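Local coordinates for protein lysozyme (Asticcacaulis excentricus, PDB 6H9D) that probably binds or cleaves peptidoglycan as the phage-lysozyme-like muramidase domain of SpmX, a protein tied to cell morphogenesis and stalk synthesis, at residues 11-14 with 15-18; 52-55 with 56-60; 63-66 with 67-71; 114-117 with 118-121; 137-140 with 141-144. All coordinates share one frame; numbering follows the deposited sequence.

Contact 1. Residues 11-14 with 15-18; sequences VELI and KSFE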
loop_
_atom_site.group_PDB
_atom_site.type_symbol
_atom_site.label_atom_id
_atom_site.label_comp_id
_atom_site.label_asym_id
_atom_site.label_seq_id
_atom_site.Cartn_x
_atom_site.Cartn_y
_atom_site.Cartn_z
ATOM N N VAL A 11 8.853 -1.775 3.157
ATOM C CA VAL A 11 8.707 -2.768 2.106
ATOM C C VAL A 11 8.272 -4.106 2.710
ATOM O O VAL A 11 7.372 -4.744 2.199
ATOM C CB VAL A 11 9.992 -2.900 1.263
ATOM C CG1 VAL A 11 9.882 -4.067 0.302
ATOM C CG2 VAL A 11 10.285 -1.595 0.524
ATOM N N GLU A 12 8.894 -4.516 3.820
ATOM C CA GLU A 12 8.571 -5.822 4.435
ATOM C C GLU A 12 7.113 -5.827 4.930
ATOM O O GLU A 12 6.409 -6.819 4.796
ATOM C CB GLU A 12 9.509 -6.152 5.602
ATOM C CG GLU A 12 10.963 -6.351 5.211
ATOM C CD GLU A 12 11.223 -7.225 3.994
ATOM O OE1 GLU A 12 10.631 -8.327 3.920
ATOM O OE2 GLU A 12 12.024 -6.793 3.132
ATOM N N LEU A 13 6.653 -4.714 5.503
ATOM C CA LEU A 13 5.261 -4.607 5.926
ATOM C C LEU A 13 4.326 -4.872 4.731
ATOM O O LEU A 13 3.398 -5.672 4.782
ATOM C CB LEU A 13 5.011 -3.214 6.513
ATOM C CG LEU A 13 3.550 -2.963 6.891
ATOM C CD1 LEU A 13 3.164 -3.848 8.060
ATOM C CD2 LEU A 13 3.273 -1.507 7.218
ATOM N N ILE A 14 4.600 -4.196 3.620
ATOM C CA ILE A 14 3.759 -4.278 2.444
ATOM C C ILE A 14 3.756 -5.712 1.909
ATOM O O ILE A 14 2.699 -6.270 1.590
ATOM C CB ILE A 14 4.211 -3.234 1.406
ATOM C CG1 ILE A 14 3.830 -1.839 1.912
ATOM C CG2 ILE A 14 3.647 -3.532 0.028
ATOM C CD1 ILE A 14 4.300 -0.699 1.046
ATOM N N LYS A 15 4.941 -6.316 1.870
ATOM C CA LYS A 15 5.099 -7.670 1.373
ATOM C C LYS A 15 4.321 -8.658 2.260
ATOM O O LYS A 15 3.890 -9.699 1.793
ATOM C CB LYS A 15 6.596 -7.966 1.349
ATOM C CG LYS A 15 7.033 -9.235 0.656
ATOM C CD LYS A 15 8.522 -9.476 0.846
ATOM C CE LYS A 15 9.344 -8.347 0.270
ATOM N NZ LYS A 15 10.794 -8.624 0.357
ATOM N N SER A 16 4.179 -8.339 3.545
ATOM C CA SER A 16 3.591 -9.246 4.521
ATOM C C SER A 16 2.109 -9.454 4.218
ATOM O O SER A 16 1.545 -10.444 4.628
ATOM C CB SER A 16 3.805 -8.750 5.939
ATOM O OG SER A 16 3.007 -7.605 6.196
ATOM N N PHE A 17 1.495 -8.531 3.468
ATOM C CA PHE A 17 0.097 -8.631 3.116
ATOM C C PHE A 17 -0.080 -9.338 1.768
ATOM O O PHE A 17 -1.205 -9.529 1.314
ATOM C CB PHE A 17 -0.570 -7.244 3.093
ATOM C CG PHE A 17 -0.386 -6.448 4.355
ATOM C CD1 PHE A 17 -0.806 -6.959 5.567
ATOM C CD2 PHE A 17 0.210 -5.193 4.340
ATOM C CE1 PHE A 17 -0.598 -6.249 6.737
ATOM C CE2 PHE A 17 0.373 -4.468 5.507
ATOM C CZ PHE A 17 -0.028 -5.007 6.709
ATOM N N GLU A 18 1.037 -9.640 1.122
ATOM C CA GLU A 18 1.044 -10.228 -0.233
ATOM C C GLU A 18 1.564 -11.663 -0.197
ATOM O O GLU A 18 2.337 -11.994 0.682
ATOM C CB GLU A 18 1.990 -9.432 -1.125
ATOM C CG GLU A 18 1.693 -7.952 -1.170
ATOM C CD GLU A 18 0.534 -7.649 -2.086
ATOM O OE1 GLU A 18 0.251 -8.480 -2.929
ATOM O OE2 GLU A 18 -0.091 -6.611 -1.919
HETATM O O HOH W 1 0.524 -5.096 0.266
#
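Leu13 and Phe17, one turn apart, meet at the end of helix 8-16, the first helix of this phage-lysozyme fold, where the chain leaves the helix for the loop that carries Glu18. The apolar part is simple: Leu13 CD1 lies 3.7 Å from Phe17 CZ and the two side chains cross obliquely. The Phe17 ring also lays one face over the Leu13 carbonyl, with CD2 at 3.3 Å from Leu13 O. Ser141 of helix 133-146 packs against both residues.

The charged part runs along the other flank. Glu12 and Lys15 extend side by side, and Lys15 NZ stands 3.5 Å from Glu12 OE2, a long salt bridge. Lys15 bends at chi3 (-60°), which brings its ammonium near both carboxylate oxygens, but its stronger partner is Asp54 on helix 50-71.

The backbone bonds change character within one turn. Lys15 N gives a regular helical bond to Val11 O at 2.9 Å. Phe17 N instead reaches only three residues back, to Ile14 O at 3.2 Å, and comes from well above that carbonyl's plane. Glu18 OE2 is hydrogen-bonded to a glycerol and also takes a proton from a water. That water gives its second proton to Ile14 O, at 2.8 Å from the water oxygen, and so ties the side chain to the helix end.

Contact 2. Residues 52-55 with 56-60; sequences DADA and LLRFD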
loop_
_atom_site.group_PDB
_atom_site.type_symbol
_atom_site.label_atom_id
_atom_site.label_comp_id
_atom_site.label_asym_id
_atom_site.label_seq_id
_atom_site.Cartn_x
_atom_site.Cartn_y
_atom_site.Cartn_z
ATOM N N ASP A 52 14.017 -11.301 -6.612
ATOM C CA ASP A 52 13.484 -10.697 -7.839
ATOM C C ASP A 52 12.116 -10.036 -7.545
ATOM O O ASP A 52 11.814 -8.951 -8.030
ATOM C CB ASP A 52 13.312 -11.743 -8.941
ATOM C CG ASP A 52 14.574 -12.396 -9.493
ATOM O OD1 ASP A 52 15.661 -11.885 -9.251
ATOM O OD2 ASP A 52 14.441 -13.448 -10.140
ATOM N N ALA A 53 11.273 -10.715 -6.752
ATOM C CA ALA A 53 9.927 -10.231 -6.426
ATOM C C ALA A 53 10.030 -8.941 -5.594
ATOM O O ALA A 53 9.231 -8.037 -5.773
ATOM C CB ALA A 53 9.156 -11.301 -5.700
ATOM N N ASP A 54 11.043 -8.864 -4.719
ATOM C CA ASP A 54 11.318 -7.645 -3.919
ATOM C C ASP A 54 11.599 -6.471 -4.857
ATOM O O ASP A 54 11.058 -5.398 -4.680
ATOM C CB ASP A 54 12.479 -7.849 -2.943
ATOM C CG ASP A 54 12.720 -6.645 -2.048
ATOM O OD1 ASP A 54 13.449 -5.751 -2.462
ATOM O OD2 ASP A 54 12.151 -6.613 -0.944
ATOM N N ALA A 55 12.448 -6.708 -5.868
ATOM C CA ALA A 55 12.810 -5.676 -6.815
ATOM C C ALA A 55 11.561 -5.178 -7.544
ATOM O O ALA A 55 11.360 -3.990 -7.637
ATOM C CB ALA A 55 13.857 -6.181 -7.772
ATOM N N LEU A 56 10.720 -6.097 -8.023
ATOM C CA LEU A 56 9.530 -5.742 -8.771
ATOM C C LEU A 56 8.527 -4.983 -7.894
ATOM O O LEU A 56 7.863 -4.060 -8.360
ATOM C CB LEU A 56 8.901 -7.009 -9.362
ATOM C CG LEU A 56 9.777 -7.749 -10.380
ATOM C CD1 LEU A 56 9.179 -9.096 -10.711
ATOM C CD2 LEU A 56 9.958 -6.925 -11.646
ATOM N N LEU A 57 8.394 -5.383 -6.631
ATOM C CA LEU A 57 7.495 -4.695 -5.711
ATOM C C LEU A 57 7.993 -3.249 -5.548
ATOM O O LEU A 57 7.191 -2.321 -5.585
ATOM C CB LEU A 57 7.405 -5.459 -4.376
ATOM C CG LEU A 57 6.682 -4.736 -3.232
ATOM C CD1 LEU A 57 5.239 -4.407 -3.607
ATOM C CD2 LEU A 57 6.726 -5.558 -1.958
ATOM N N ARG A 58 9.314 -3.046 -5.446
ATOM C CA ARG A 58 9.850 -1.688 -5.283
ATOM C C ARG A 58 9.555 -0.867 -6.542
ATOM O O ARG A 58 9.317 0.322 -6.442
ATOM C CB ARG A 58 11.341 -1.722 -4.929
ATOM C CG ARG A 58 11.618 -2.265 -3.531
ATOM C CD ARG A 58 13.065 -2.682 -3.310
ATOM N NE ARG A 58 13.320 -3.067 -1.923
ATOM C CZ ARG A 58 13.681 -2.203 -0.972
ATOM N NH1 ARG A 58 13.777 -0.922 -1.265
ATOM N NH2 ARG A 58 13.935 -2.623 0.253
ATOM N N PHE A 59 9.527 -1.500 -7.723
ATOM C CA PHE A 59 9.099 -0.779 -8.944
ATOM C C PHE A 59 7.643 -0.334 -8.811
ATOM O O PHE A 59 7.307 0.786 -9.081
ATOM C CB PHE A 59 9.218 -1.636 -10.199
ATOM C CG PHE A 59 10.618 -1.999 -10.625
ATOM C CD1 PHE A 59 11.712 -1.244 -10.224
ATOM C CD2 PHE A 59 10.829 -3.084 -11.460
ATOM C CE1 PHE A 59 12.994 -1.596 -10.621
ATOM C CE2 PHE A 59 12.111 -3.424 -11.866
ATOM C CZ PHE A 59 13.184 -2.669 -11.468
ATOM N N ASP A 60 6.772 -1.244 -8.365
ATOM C CA ASP A 60 5.344 -0.971 -8.257
ATOM C C ASP A 60 5.109 0.137 -7.209
ATOM O O ASP A 60 4.111 0.838 -7.250
ATOM C CB ASP A 60 4.579 -2.267 -7.962
ATOM C CG ASP A 60 4.542 -3.228 -9.149
ATOM O OD1 ASP A 60 4.583 -2.739 -10.291
ATOM O OD2 ASP A 60 4.517 -4.461 -8.929
HETATM O O HOH W 2 13.605 -5.258 0.937
#
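Arg58 reaches back one turn to Asp54, an i to i+4 salt bridge on the long helix 50-71 of the phage-lysozyme fold. Its CB lies beside the Ala55 carbonyl, 3.5 Å from Ala55 O, while CG passes the preceding carbonyl, 3.4 Å from Asp54 O. From CG to NE the chain is extended, and CD comes alongside the carboxylate, 3.2 Å from Asp54 OD1. NE then makes the bond itself, 2.7 Å to Asp54 OD1. The oxygen sits at the guanidinium edge, near its plane, and is approached on its syn side; the two flat groups are nevertheless turned 44° apart.

The pair is joined directly by this one bond, and a water links the other two ends: it accepts from Arg58 NH2 at 2.7 Å and donates to Asp54 OD2. The same OD2 takes Lys15 from helix 8-16, so the aspartate serves two positive charges. In Asp54 a chi1 of -176° points CG away from the backbone N and swings the carboxylate along the helix toward Arg58. On another flank of the helix, Phe59 sets one ring face over the Ala55 carbonyl oxygen, offset toward the rim, with its CG 3.7 Å from Ala55 O.

Contact 3. Residues 63-66 with 67-71; sequences PIVE and AVNNL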
loop_
_atom_site.group_PDB
_atom_site.type_symbol
_atom_site.label_atom_id
_atom_site.label_comp_id
_atom_site.label_asym_id
_atom_site.label_seq_id
_atom_site.Cartn_x
_atom_site.Cartn_y
_atom_site.Cartn_z
ATOM N N PRO A 63 5.541 4.917 -7.911
ATOM C CA PRO A 63 4.514 5.940 -8.034
ATOM C C PRO A 63 3.747 6.213 -6.738
ATOM O O PRO A 63 3.234 7.320 -6.551
ATOM C CB PRO A 63 3.567 5.440 -9.117
ATOM C CG PRO A 63 3.854 3.959 -9.223
ATOM C CD PRO A 63 5.279 3.760 -8.782
ATOM N N ILE A 64 3.690 5.226 -5.843
ATOM C CA ILE A 64 3.083 5.455 -4.514
ATOM C C ILE A 64 3.980 6.393 -3.695
ATOM O O ILE A 64 3.462 7.302 -3.028
ATOM C CB ILE A 64 2.842 4.139 -3.749
ATOM C CG1 ILE A 64 2.188 3.055 -4.630
ATOM C CG2 ILE A 64 2.034 4.438 -2.498
ATOM C CD1 ILE A 64 0.852 3.463 -5.200
ATOM N N VAL A 65 5.283 6.098 -3.665
ATOM C CA VAL A 65 6.280 6.918 -2.969
ATOM C C VAL A 65 6.205 8.367 -3.495
ATOM O O VAL A 65 6.217 9.328 -2.712
ATOM C CB VAL A 65 7.688 6.307 -3.104
ATOM C CG1 VAL A 65 8.819 7.265 -2.715
ATOM C CG2 VAL A 65 7.800 5.014 -2.317
ATOM N N GLU A 66 6.086 8.519 -4.823
ATOM C CA GLU A 66 5.941 9.837 -5.458
ATOM C C GLU A 66 4.646 10.517 -5.003
ATOM O O GLU A 66 4.675 11.677 -4.618
ATOM C CB GLU A 66 5.972 9.690 -6.977
ATOM C CG GLU A 66 7.371 9.403 -7.479
ATOM C CD GLU A 66 8.360 10.475 -7.048
ATOM O OE1 GLU A 66 8.143 11.648 -7.417
ATOM O OE2 GLU A 66 9.310 10.146 -6.303
ATOM N N ALA A 67 3.522 9.782 -5.054
ATOM C CA ALA A 67 2.226 10.302 -4.701
ATOM C C ALA A 67 2.207 10.794 -3.244
ATOM O O ALA A 67 1.665 11.854 -2.961
ATOM C CB ALA A 67 1.164 9.263 -4.922
ATOM N N VAL A 68 2.774 10.017 -2.317
ATOM C CA VAL A 68 2.641 10.350 -0.897
ATOM C C VAL A 68 3.467 11.613 -0.632
ATOM O O VAL A 68 3.008 12.541 0.016
ATOM C CB VAL A 68 3.043 9.184 0.028
ATOM C CG1 VAL A 68 3.079 9.634 1.479
ATOM C CG2 VAL A 68 2.078 8.003 -0.122
ATOM N N ASN A 69 4.640 11.648 -1.234
ATOM C CA ASN A 69 5.546 12.813 -1.159
ATOM C C ASN A 69 4.836 14.042 -1.725
ATOM O O ASN A 69 4.903 15.087 -1.118
ATOM C CB ASN A 69 6.799 12.540 -1.980
ATOM C CG ASN A 69 7.888 11.922 -1.149
ATOM O OD1 ASN A 69 8.288 12.484 -0.149
ATOM N ND2 ASN A 69 8.371 10.776 -1.556
ATOM N N ASN A 70 4.124 13.875 -2.825
ATOM C CA ASN A 70 3.483 15.028 -3.490
ATOM C C ASN A 70 2.190 15.438 -2.797
ATOM O O ASN A 70 1.894 16.619 -2.838
ATOM C CB ASN A 70 3.199 14.739 -4.963
ATOM C CG ASN A 70 4.439 14.478 -5.786
ATOM O OD1 ASN A 70 5.551 14.747 -5.360
ATOM N ND2 ASN A 70 4.247 13.926 -6.962
ATOM N N LEU A 71 1.481 14.496 -2.179
ATOM C CA LEU A 71 0.156 14.802 -1.599
ATOM C C LEU A 71 0.259 15.263 -0.148
ATOM O O LEU A 71 -0.643 15.957 0.292
ATOM C CB LEU A 71 -0.719 13.564 -1.729
ATOM C CG LEU A 71 -1.148 13.247 -3.150
ATOM C CD1 LEU A 71 -2.012 12.013 -3.168
ATOM C CD2 LEU A 71 -1.888 14.424 -3.745
#
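Val65 O is gripped twice by Asn69, by the backbone N at 3.2 Å and by the side-chain ND2 at 2.8 Å. The two donors reach the oxygen from opposite faces of the carbonyl plane, and the ND2 bond is the more bent, with an N-H...O angle of 130°. Asn69 takes chi1 of -92°, well off a staggered value, which sets its amide beside the Val65 side chain with ND2 3.7 Å from CG1. The other end of the amide, OD1, accepts from the backbone of His4, so the N-terminal tail is pinned against the helix.

Arg3 of that tail reaches the neighbouring flank, where it bridges Glu66 OE1 and Asn70 OD1. The apolar face is made by Ile64 CG2 and Val68 CG2, 4.3 Å apart. These two buried residues face helices 78-91 and 93-97, meeting Val85, Phe81, Ile93 and Phe96. The helix is kinked here, where the N of Pro63, having no hydrogen, and that of Ile64 make no bond to the turn before. Tail on one flank and apolar core on another suit helix 50-71, the long helix that joins the two lobes in phage-type lysozymes.

Contact 4. Residues 114-117 with 118-121; sequences AQAM and DNWT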
loop_
_atom_site.group_PDB
_atom_site.type_symbol
_atom_site.label_atom_id
_atom_site.label_comp_id
_atom_site.label_asym_id
_atom_site.label_seq_id
_atom_site.Cartn_x
_atom_site.Cartn_y
_atom_site.Cartn_z
ATOM N N ALA A 114 -4.833 8.265 11.831
ATOM C CA ALA A 114 -4.803 6.837 12.103
ATOM C C ALA A 114 -6.237 6.308 12.216
ATOM O O ALA A 114 -6.571 5.280 11.659
ATOM C CB ALA A 114 -4.001 6.560 13.356
ATOM N N GLN A 115 -7.092 7.019 12.961
ATOM C CA GLN A 115 -8.479 6.581 13.145
ATOM C C GLN A 115 -9.211 6.543 11.801
ATOM O O GLN A 115 -10.065 5.698 11.589
ATOM C CB GLN A 115 -9.268 7.511 14.070
ATOM C CG GLN A 115 -8.783 7.516 15.511
ATOM C CD GLN A 115 -9.516 8.562 16.312
ATOM O OE1 GLN A 115 -9.175 9.749 16.292
ATOM N NE2 GLN A 115 -10.558 8.128 16.996
ATOM N N ALA A 116 -8.912 7.501 10.929
ATOM C CA ALA A 116 -9.572 7.584 9.618
ATOM C C ALA A 116 -9.309 6.311 8.801
ATOM O O ALA A 116 -10.098 5.940 7.949
ATOM C CB ALA A 116 -9.100 8.815 8.894
ATOM N N MET A 117 -8.189 5.632 9.078
ATOM C CA MET A 117 -7.836 4.433 8.344
ATOM C C MET A 117 -8.899 3.353 8.571
ATOM O O MET A 117 -9.063 2.448 7.761
ATOM C CB MET A 117 -6.439 3.939 8.741
ATOM C CG MET A 117 -5.328 4.881 8.310
ATOM S SD MET A 117 -3.659 4.252 8.756
ATOM C CE MET A 117 -2.630 5.417 7.862
ATOM N N ASP A 118 -9.619 3.435 9.690
ATOM C CA ASP A 118 -10.698 2.479 9.990
ATOM C C ASP A 118 -11.830 2.551 8.955
ATOM O O ASP A 118 -12.653 1.644 8.888
ATOM C CB ASP A 118 -11.281 2.725 11.382
ATOM C CG ASP A 118 -10.262 2.608 12.500
ATOM O OD1 ASP A 118 -9.181 2.026 12.262
ATOM O OD2 ASP A 118 -10.549 3.104 13.596
ATOM N N ASN A 119 -11.889 3.650 8.188
ATOM C CA ASN A 119 -12.923 3.849 7.166
ATOM C C ASN A 119 -12.652 3.004 5.919
ATOM O O ASN A 119 -13.449 3.006 4.998
ATOM C CB ASN A 119 -13.037 5.316 6.762
ATOM C CG ASN A 119 -13.494 6.133 7.942
ATOM O OD1 ASN A 119 -14.205 5.617 8.801
ATOM N ND2 ASN A 119 -13.030 7.360 8.033
ATOM N N TRP A 120 -11.527 2.288 5.906
ATOM C CA TRP A 120 -11.039 1.626 4.715
ATOM C C TRP A 120 -10.883 0.128 4.972
ATOM O O TRP A 120 -9.800 -0.457 4.767
ATOM C CB TRP A 120 -9.731 2.296 4.282
ATOM C CG TRP A 120 -9.934 3.733 3.922
ATOM C CD1 TRP A 120 -9.847 4.807 4.761
ATOM C CD2 TRP A 120 -10.312 4.264 2.641
ATOM N NE1 TRP A 120 -10.148 5.959 4.094
ATOM C CE2 TRP A 120 -10.442 5.660 2.795
ATOM C CE3 TRP A 120 -10.581 3.696 1.395
ATOM C CZ2 TRP A 120 -10.772 6.504 1.737
ATOM C CZ3 TRP A 120 -10.914 4.527 0.349
ATOM C CH2 TRP A 120 -11.002 5.909 0.519
ATOM N N THR A 121 -11.965 -0.490 5.464
ATOM C CA THR A 121 -11.930 -1.880 5.862
ATOM C C THR A 121 -13.148 -2.639 5.324
ATOM O O THR A 121 -13.487 -3.664 5.855
ATOM C CB THR A 121 -11.878 -2.016 7.384
ATOM O OG1 THR A 121 -13.034 -1.331 7.872
ATOM C CG2 THR A 121 -10.612 -1.445 7.992
#
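Trp120 brings the edge of its indole up to the carbonyls where helix 110-116 runs out, with CD1 3.4 Å from Ala116 O and Met117 O also near the ring plane. Here the chain passes through 3-10 turns before strand 122-125 of the phage-lysozyme fold. Three successive bonds span only three residues each, from Asp118 N to Gln115 O, from Asn119 N to Ala116 O and from Trp120 N to Met117 O, with lengths of 2.9 to 3.1 Å. In all three the donor stands well above the carbonyl plane, as the tighter winding demands.

Asp118 turns its carboxylate back over the Gln115 carbonyl, with Asp118 OD2 3.3 Å from Gln115 O, two acceptors with no bond between them. The pairing of OD1 with Lys143 of helix 133-146 probably offsets this. Met117, extended beyond CG, runs into the core against Leu84 and Phe87. Trp120 is fixed beyond these turns too, its NE1 bonded to Asp100 and its ring packed edge-to-face with Phe87. Thr121 closes the segment: its hydroxyl lies between backbone N and carbonyl carbon (chi1 57°), and from there OG1 donates to Asp118 O at 3.2 Å.

Contact 5. Residues 137-140 with 141-144; sequences RRRA and SEKS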
loop_
_atom_site.group_PDB
_atom_site.type_symbol
_atom_site.label_atom_id
_atom_site.label_comp_id
_atom_site.label_asym_id
_atom_site.label_seq_id
_atom_site.Cartn_x
_atom_site.Cartn_y
_atom_site.Cartn_z
ATOM N N ARG A 137 -6.998 -6.414 9.931
ATOM C CA ARG A 137 -5.619 -6.825 10.279
ATOM C C ARG A 137 -4.620 -5.854 9.643
ATOM O O ARG A 137 -3.720 -5.390 10.324
ATOM C CB ARG A 137 -5.380 -8.253 9.799
ATOM C CG ARG A 137 -6.234 -9.310 10.477
ATOM C CD ARG A 137 -5.817 -10.736 10.150
ATOM N NE ARG A 137 -4.461 -11.061 10.550
ATOM C CZ ARG A 137 -3.824 -12.193 10.283
ATOM N NH1 ARG A 137 -4.355 -13.096 9.482
ATOM N NH2 ARG A 137 -2.645 -12.417 10.818
ATOM N N ARG A 138 -4.820 -5.546 8.372
ATOM C CA ARG A 138 -3.911 -4.656 7.657
ATOM C C ARG A 138 -3.854 -3.274 8.322
ATOM O O ARG A 138 -2.779 -2.752 8.556
ATOM C CB ARG A 138 -4.282 -4.547 6.176
ATOM C CG ARG A 138 -3.294 -3.692 5.395
ATOM C CD ARG A 138 -3.501 -3.727 3.892
ATOM N NE ARG A 138 -2.436 -2.990 3.244
ATOM C CZ ARG A 138 -1.734 -3.448 2.226
ATOM N NH1 ARG A 138 -2.068 -4.600 1.674
ATOM N NH2 ARG A 138 -0.697 -2.758 1.780
ATOM N N ARG A 139 -5.028 -2.702 8.574
ATOM C CA ARG A 139 -5.138 -1.385 9.186
ATOM C C ARG A 139 -4.475 -1.345 10.553
ATOM O O ARG A 139 -3.831 -0.358 10.908
ATOM C CB ARG A 139 -6.607 -0.973 9.303
ATOM C CG ARG A 139 -7.306 -0.772 7.968
ATOM C CD ARG A 139 -6.352 -0.208 6.927
ATOM N NE ARG A 139 -6.946 -0.195 5.592
ATOM C CZ ARG A 139 -6.269 -0.424 4.472
ATOM N NH1 ARG A 139 -4.970 -0.684 4.521
ATOM N NH2 ARG A 139 -6.891 -0.393 3.301
ATOM N N ALA A 140 -4.631 -2.417 11.321
ATOM C CA ALA A 140 -4.022 -2.464 12.672
ATOM C C ALA A 140 -2.499 -2.347 12.541
ATOM O O ALA A 140 -1.883 -1.526 13.219
ATOM C CB ALA A 140 -4.449 -3.707 13.363
ATOM N N SER A 141 -1.906 -3.111 11.614
ATOM C CA SER A 141 -0.453 -3.063 11.351
ATOM C C SER A 141 -0.022 -1.685 10.825
ATOM O O SER A 141 1.005 -1.147 11.248
ATOM C CB SER A 141 -0.018 -4.145 10.398
ATOM O OG SER A 141 -0.311 -5.418 10.900
ATOM N N GLU A 142 -0.791 -1.106 9.893
ATOM C CA GLU A 142 -0.422 0.207 9.325
ATOM C C GLU A 142 -0.501 1.290 10.413
ATOM O O GLU A 142 0.374 2.154 10.545
ATOM C CB GLU A 142 -1.313 0.518 8.126
ATOM C CG GLU A 142 -0.923 -0.292 6.893
ATOM C CD GLU A 142 -1.913 -0.287 5.738
ATOM O OE1 GLU A 142 -3.065 0.042 5.979
ATOM O OE2 GLU A 142 -1.522 -0.677 4.620
ATOM N N LYS A 143 -1.571 1.251 11.202
ATOM C CA LYS A 143 -1.787 2.235 12.239
ATOM C C LYS A 143 -0.689 2.120 13.307
ATOM O O LYS A 143 -0.177 3.147 13.768
ATOM C CB LYS A 143 -3.173 2.060 12.867
ATOM C CG LYS A 143 -4.331 2.451 11.963
ATOM C CD LYS A 143 -5.682 1.961 12.447
ATOM C CE LYS A 143 -6.115 2.625 13.732
ATOM N NZ LYS A 143 -7.422 2.088 14.167
ATOM N N SER A 144 -0.331 0.888 13.676
ATOM C CA SER A 144 0.752 0.650 14.658
ATOM C C SER A 144 2.039 1.327 14.199
ATOM O O SER A 144 2.614 2.113 14.946
ATOM C CB SER A 144 0.999 -0.805 14.924
ATOM O OG SER A 144 -0.040 -1.334 15.727
#
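Glu142 holds its carboxylate against two arginines, and they meet it in quite different ways. Arg139 lies side by side with it, the guanidinium and carboxylate planes only 9° apart. NH1 makes a short bond of 2.5 Å to Glu142 OE1, on the syn side of that oxygen. Arg138 crosses the glutamate instead, with the two planes 63° apart. Its NE bonds Glu142 OE2 at 2.8 Å, straight from the guanidinium edge, yet OE2 receives it from 46° above the carboxylate plane. One arginine therefore lies along the carboxylate while the other comes down on it.

The chain shapes explain the difference. Arg138 is extended from CG to NE, which carries NE one turn along to Glu142; Arg139 bends at chi2 and doubles back beside the acid. This i to i+3 and i+4 salt-bridge network sits on helix 133-146 of the phage-lysozyme fold, against helix 78-91. The groups are buried, and Ser86 of that helix bonds both Glu142 OE2 and Arg138 NH2, so one hydroxyl links the acid and the arginine a second time. Arg139 NE goes to the Trp120 carbonyl, which should help hold its guanidinium in place. A buried acid facing two positive groups is probably ionised.

Next along the helix, Lys143 curls over the Arg139 carbonyl, its CG 3.0 Å from Arg139 O, and a bend at chi3 turns its ammonium to Asp118. Ser141, which packs against Phe17, makes a weak bond from OG to Arg137 O at 3.5 Å, beside the regular one from Ser141 N to the same oxygen at 3.2 Å.

Contacts 1 and 2 join two helices through one aspartate: Lys15 NZ reaches Asp54 OD2 at 2.8 Å, and Val11 packs against Arg58. Contact 3 continues the helix of contact 2, their centres about 17 Å apart, and stays clear of contact 1. Contact 5 touches contacts 1 and 4, and lies across the chain's centre from contact 2. Phe17 CB lies 3.4 Å from Arg138 NH1, and contact 4 is tied in by Asp118 OD1 to Lys143 NZ at 2.6 Å and probably by Arg139 NE to Trp120 O. A glycerol, probably from the crystallisation liquor, lies about 3 Å from the Glu18 side chain and about 5 Å from that of Arg138, and may mark a pocket.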